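Local atomic coordinates of Alpha/beta hydrolase (Streptomyces albidoflavus, PDB entry 6KSU), a protein that probably catalyses macrolactamization of non-ribosomal peptides by heterochiral coupling, as a cyclase of the penicillin-binding-protein type. Residues T196-D199 with S200-R204. Residues are numbered along the deposited sequence; the frame is centred on the assembly and turned at random.
Sequences TAMD and SCLLR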
ATOM      1  N   THR A 196       3.231  11.382 -17.422  1.00 26.38           N
ATOM      2  CA  THR A 196       2.377  11.932 -18.465  1.00 25.84           C
ATOM      3  C   THR A 196       1.113  11.099 -18.619  1.00 24.83           C
ATOM      4  O   THR A 196       0.010  11.643 -18.722  1.00 24.08           O
ATOM      5  CB  THR A 196       3.146  12.005 -19.786  1.00 28.99           C
ATOM      6  OG1 THR A 196       4.322  12.803 -19.607  1.00 30.19           O
ATOM      7  CG2 THR A 196       2.290  12.605 -20.890  1.00 28.36           C
ATOM      8  N   ALA A 197       1.253   9.777 -18.603  1.00 26.83           N
ATOM      9  CA  ALA A 197       0.100   8.904 -18.781  1.00 22.52           C
ATOM     10  C   ALA A 197      -0.831   8.971 -17.577  1.00 24.49           C
ATOM     11  O   ALA A 197      -2.058   9.034 -17.740  1.00 17.61           O
ATOM     12  CB  ALA A 197       0.577   7.470 -19.024  1.00 25.42           C
ATOM     13  N   MET A 198      -0.271   8.949 -16.357  1.00 18.28           N
ATOM     14  CA  MET A 198      -1.095   9.115 -15.164  1.00 19.57           C
ATOM     15  C   MET A 198      -1.902  10.412 -15.233  1.00 20.86           C
ATOM     16  O   MET A 198      -3.113  10.431 -14.973  1.00 19.43           O
ATOM     17  CB  MET A 198      -0.199   9.086 -13.917  1.00 24.11           C
ATOM     18  CG  MET A 198      -0.901   9.265 -12.595  1.00 17.54           C
ATOM     19  SD  MET A 198      -2.201   8.051 -12.265  1.00 21.70           S
ATOM     20  CE  MET A 198      -1.287   6.584 -11.806  1.00 25.90           C
ATOM     21  N   ASP A 199      -1.244  11.509 -15.597  1.00 19.16           N
ATOM     22  CA  ASP A 199      -1.947  12.784 -15.722  1.00 24.13           C
ATOM     23  C   ASP A 199      -3.033  12.707 -16.798  1.00 25.81           C
ATOM     24  O   ASP A 199      -4.230  12.794 -16.504  1.00 25.96           O
ATOM     25  CB  ASP A 199      -0.937  13.902 -16.017  1.00 24.67           C
ATOM     26  CG  ASP A 199      -1.568  15.307 -16.006  1.00 31.17           C
ATOM     27  OD1 ASP A 199      -2.787  15.444 -15.751  1.00 35.82           O
ATOM     28  OD2 ASP A 199      -0.832  16.279 -16.255  1.00 28.43           O
ATOM     29  N   SER A 200      -2.634  12.475 -18.048  1.00 26.05           N
ATOM     30  CA  SER A 200      -3.565  12.621 -19.167  1.00 30.16           C
ATOM     31  C   SER A 200      -4.616  11.513 -19.228  1.00 27.32           C
ATOM     32  O   SER A 200      -5.698  11.731 -19.774  1.00 30.73           O
ATOM     33  CB  SER A 200      -2.787  12.660 -20.475  1.00 28.18           C
ATOM     34  OG  SER A 200      -2.055  11.463 -20.633  1.00 24.82           O
ATOM     35  N   CYS A 201      -4.336  10.317 -18.721  1.00 27.11           N
ATOM     36  CA  CYS A 201      -5.320   9.250 -18.887  1.00 25.29           C
ATOM     37  C   CYS A 201      -6.247   9.070 -17.696  1.00 25.82           C
ATOM     38  O   CYS A 201      -7.297   8.437 -17.846  1.00 31.67           O
ATOM     39  CB  CYS A 201      -4.631   7.912 -19.185  1.00 26.59           C
ATOM     40  SG  CYS A 201      -3.606   7.930 -20.703  1.00 32.05           S
ATOM     41  N   LEU A 202      -5.902   9.600 -16.521  1.00 25.09           N
ATOM     42  CA  LEU A 202      -6.673   9.261 -15.335  1.00 24.36           C
ATOM     43  C   LEU A 202      -6.908  10.461 -14.428  1.00 21.45           C
ATOM     44  O   LEU A 202      -8.042  10.743 -14.045  1.00 23.86           O
ATOM     45  CB  LEU A 202      -5.960   8.148 -14.553  1.00 26.09           C
ATOM     46  CG  LEU A 202      -6.804   7.575 -13.419  1.00 25.10           C
ATOM     47  CD1 LEU A 202      -8.094   7.023 -14.010  1.00 25.97           C
ATOM     48  CD2 LEU A 202      -6.052   6.496 -12.662  1.00 22.71           C
ATOM     49  N   LEU A 203      -5.836  11.137 -14.027  1.00 24.21           N
ATOM     50  CA  LEU A 203      -5.989  12.268 -13.117  1.00 24.00           C
ATOM     51  C   LEU A 203      -6.799  13.386 -13.769  1.00 22.63           C
ATOM     52  O   LEU A 203      -7.793  13.854 -13.202  1.00 22.87           O
ATOM     53  CB  LEU A 203      -4.613  12.759 -12.665  1.00 19.19           C
ATOM     54  CG  LEU A 203      -3.724  11.709 -11.974  1.00 23.97           C
ATOM     55  CD1 LEU A 203      -2.530  12.381 -11.373  1.00 27.05           C
ATOM     56  CD2 LEU A 203      -4.501  10.934 -10.896  1.00 22.80           C
ATOM     57  N   ARG A 204      -6.430  13.772 -15.000  1.00 26.25           N
ATOM     58  CA  ARG A 204      -7.131  14.868 -15.671  1.00 27.98           C
ATOM     59  C   ARG A 204      -8.618  14.595 -15.868  1.00 31.87           C
ATOM     60  O   ARG A 204      -9.437  15.417 -15.419  1.00 31.64           O
ATOM     61  CB  ARG A 204      -6.432  15.216 -16.991  1.00 32.16           C
ATOM     62  CG  ARG A 204      -7.086  16.439 -17.700  1.00 37.06           C
ATOM     63  CD  ARG A 204      -6.178  17.176 -18.695  1.00 39.70           C
ATOM     64  NE  ARG A 204      -4.752  17.096 -18.378  1.00 46.55           N
ATOM     65  CZ  ARG A 204      -3.811  16.777 -19.268  1.00 50.38           C
ATOM     66  NH1 ARG A 204      -4.153  16.521 -20.533  1.00 50.28           N
ATOM     67  NH2 ARG A 204      -2.531  16.715 -18.905  1.00 41.64           N
TER
HETATM   68  O   HOH W   1      -4.227  17.794 -15.433  1.00 29.64           O
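Residues T196-D199 and S200-R204 are consecutive turns of helix 194-206, and the spacing of their backbone bonds changes partway along. The S200 N to T196 O and C201 N to A197 O bonds have the i to i+4 spacing of an alpha-helix. M198 O then accepts from two donors: a bent bond from L202 N, which lies above the carbonyl plane, and a nearly linear one from L203 N (3.0 Å). R204 N repeats the five-residue step, bonding to D199 O at 2.8 Å, so the helix widens here into a pi-type turn.

At the start of this region S200 OG turns back on its own helix. With chi1 at 60° it sits between the backbone N and carbonyl carbon and gives a 2.8 Å hydrogen bond to T196 O, which thus holds both the amide and the hydroxyl of S200.

The wider turn brings D199 and R204, five residues apart, nearer to the same side of the helix, where their side chains meet. D199 OD2 meets R204 NH2 at 3.2 Å in a salt bridge whose hydrogen bond is weak, the carboxylate and guanidinium planes standing 84° apart. Water 1 makes a second link, donating to D199 OD1 and accepting from R204 NE at 3.1 Å in the guanidinium plane. The R204 chain, bent at its third torsion, turns one guanidinium face to S200 CA, which lies near the rim of that face.

Across the buried side, M198 CG rests on L203 CD1 at 3.7 Å, and its SD reaches L203 CD2 at 3.9 Å. M198, C201 and L202 also pack against helix 85-98, where Q95 NE2 bonds to C201 O. The whole forms a pi-bulge within an alpha-helix, here packed on a neighbouring helix in the beta-lactamase-like domain.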